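Local atomic coordinates of putative branched chain amino acid ABC transporter, periplasmic amino acid-binding protein (Brucella ovis, PDB entry 4XFK), a protein that probably binds amino acids such as leucine, isoleucine, valine, threonine and alanine in the periplasm, as a component of an ABC-type amino-acid transport system. Residues V35-L39 and V300-Q304. The protein carries 1 engineered substitution. Residues are numbered along the deposited sequence; the frame is centred on the assembly and turned at random.
Sequences VLYQL and VFGLQ
Gln38 packs on Val300, Leu303 and Gln304 where the helical turns 35-39 and 300-304 run roughly parallel, their axes 9.0 Å apart at closest approach and inclined at -29°. Its CG lies anti to the backbone N (chi1 -168°) and the chain then bends at chi2, so that the aliphatic part runs alongside Leu303, pointing the other way, CG to CB 3.6 Å, while the amide lies against Gln304, CD to CG 3.4 Å. The two amide planes stand 75° apart, and Gln304 NE2 gives Gln38 OE1 a weak hydrogen bond, long at 3.4 Å though nearly straight. The other end of the Gln38 amide is held more firmly: NE2 donates to a water at 2.7 Å, which in turn donates to the carbonyl O of Leu303. Glutamine suits this buried place because its methylenes pack like a hydrocarbon while its amide can accept from Gln304 and, through the water, reach Leu303. Leu303 extends its branched end to the apolar side, setting CD1 4.0 Å from Val35 CG2 and CD2 near Leu39 CD2. The compact Val300 fills the angle between Gln38 and Tyr37, its CG2 meeting the tyrosine ring obliquely, 4.0 Å from CD2. Tyrosine combines that apolar flank with a hydroxyl that hydrogen-bonds Asp283. As in type I periplasmic binding proteins, the chain returns to the first lobe after building the second, so helix 296-312 packs beside helix 26-44, which follows strand 13-18 of the five-stranded parallel sheet. Helix 274-288 closes one flank through Phe280 and Tyr284 against Val300, Leu39 rests on Ile55 of strand 54-59, and Gln304 touches Thr336 of strand 333-336.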
loop_
_atom_site.group_PDB
_atom_site.type_symbol
_atom_site.label_atom_id
_atom_site.label_comp_id
_atom_site.label_asym_id
_atom_site.label_seq_id
_atom_site.Cartn_x
_atom_site.Cartn_y
_atom_site.Cartn_z
ATOM N N VAL A 35 -7.390 1.780 9.688
ATOM C CA VAL A 35 -6.768 2.298 10.899
ATOM C C VAL A 35 -7.734 2.224 12.088
ATOM O O VAL A 35 -7.360 1.771 13.176
ATOM C CB VAL A 35 -6.243 3.731 10.666
ATOM C CG1 VAL A 35 -5.775 4.375 11.970
ATOM C CG2 VAL A 35 -5.105 3.706 9.649
ATOM N N LEU A 36 -8.979 2.638 11.887
ATOM C CA LEU A 36 -9.956 2.549 12.972
ATOM C C LEU A 36 -10.222 1.090 13.323
ATOM O O LEU A 36 -10.413 0.754 14.484
ATOM C CB LEU A 36 -11.256 3.264 12.602
ATOM C CG LEU A 36 -11.112 4.783 12.507
ATOM C CD1 LEU A 36 -12.458 5.438 12.225
ATOM C CD2 LEU A 36 -10.494 5.355 13.766
ATOM N N TYR A 37 -10.227 0.214 12.322
ATOM C CA TYR A 37 -10.412 -1.211 12.602
ATOM C C TYR A 37 -9.309 -1.748 13.520
ATOM O O TYR A 37 -9.594 -2.335 14.566
ATOM C CB TYR A 37 -10.473 -2.025 11.301
ATOM C CG TYR A 37 -10.499 -3.526 11.504
ATOM C CD1 TYR A 37 -11.704 -4.212 11.633
ATOM C CD2 TYR A 37 -9.319 -4.263 11.534
ATOM C CE1 TYR A 37 -11.725 -5.587 11.808
ATOM C CE2 TYR A 37 -9.332 -5.635 11.707
ATOM C CZ TYR A 37 -10.535 -6.295 11.848
ATOM O OH TYR A 37 -10.535 -7.664 12.015
ATOM N N GLN A 38 -8.049 -1.561 13.136
ATOM C CA GLN A 38 -6.980 -2.218 13.878
ATOM C C GLN A 38 -6.595 -1.500 15.167
ATOM O O GLN A 38 -6.342 -2.146 16.192
ATOM C CB GLN A 38 -5.761 -2.499 12.998
ATOM C CG GLN A 38 -4.774 -3.440 13.673
ATOM C CD GLN A 38 -5.397 -4.780 14.056
ATOM O OE1 GLN A 38 -6.199 -5.341 13.316
ATOM N NE2 GLN A 38 -5.002 -5.307 15.207
ATOM N N LEU A 39 -6.548 -0.170 15.147
ATOM C CA LEU A 39 -6.381 0.545 16.408
ATOM C C LEU A 39 -7.588 0.293 17.312
ATOM O O LEU A 39 -7.462 0.280 18.537
ATOM C CB LEU A 39 -6.168 2.040 16.196
ATOM C CG LEU A 39 -4.888 2.448 15.469
ATOM C CD1 LEU A 39 -4.751 3.951 15.481
ATOM C CD2 LEU A 39 -3.662 1.808 16.095
ATOM N N VAL A 300 -3.968 -2.769 7.937
ATOM C CA VAL A 300 -4.320 -3.617 9.072
ATOM C C VAL A 300 -3.128 -4.461 9.537
ATOM O O VAL A 300 -2.802 -4.496 10.730
ATOM C CB VAL A 300 -5.509 -4.548 8.747
ATOM C CG1 VAL A 300 -5.709 -5.562 9.873
ATOM C CG2 VAL A 300 -6.776 -3.736 8.477
ATOM N N PHE A 301 -2.467 -5.133 8.602
ATOM C CA PHE A 301 -1.389 -6.044 8.974
ATOM C C PHE A 301 -0.206 -5.261 9.560
ATOM O O PHE A 301 0.443 -5.699 10.514
ATOM C CB PHE A 301 -0.938 -6.907 7.786
ATOM C CG PHE A 301 -2.028 -7.767 7.173
ATOM C CD1 PHE A 301 -3.205 -8.043 7.852
ATOM C CD2 PHE A 301 -1.870 -8.285 5.892
ATOM C CE1 PHE A 301 -4.202 -8.824 7.266
ATOM C CE2 PHE A 301 -2.859 -9.077 5.309
ATOM C CZ PHE A 301 -4.025 -9.334 5.992
ATOM N N GLY A 302 0.057 -4.088 8.999
ATOM C CA GLY A 302 1.097 -3.236 9.531
ATOM C C GLY A 302 0.794 -2.824 10.952
ATOM O O GLY A 302 1.676 -2.836 11.813
ATOM N N LEU A 303 -0.458 -2.461 11.206
ATOM C CA LEU A 303 -0.841 -2.070 12.558
ATOM C C LEU A 303 -0.894 -3.264 13.505
ATOM O O LEU A 303 -0.724 -3.096 14.706
ATOM C CB LEU A 303 -2.143 -1.276 12.563
ATOM C CG LEU A 303 -2.040 0.121 11.948
ATOM C CD1 LEU A 303 -3.425 0.754 11.798
ATOM C CD2 LEU A 303 -1.142 1.016 12.788
ATOM N N GLN A 304 -1.081 -4.474 12.973
ATOM C CA GLN A 304 -0.916 -5.678 13.787
ATOM C C GLN A 304 0.539 -5.861 14.211
ATOM O O GLN A 304 0.810 -6.203 15.362
ATOM C CB GLN A 304 -1.440 -6.925 13.070
ATOM C CG GLN A 304 -2.948 -6.921 12.927
ATOM C CD GLN A 304 -3.509 -8.200 12.336
ATOM O OE1 GLN A 304 -2.764 -9.105 11.967
ATOM N NE2 GLN A 304 -4.836 -8.279 12.242
HETATM O O HOH W 1 -2.734 -4.342 16.315
#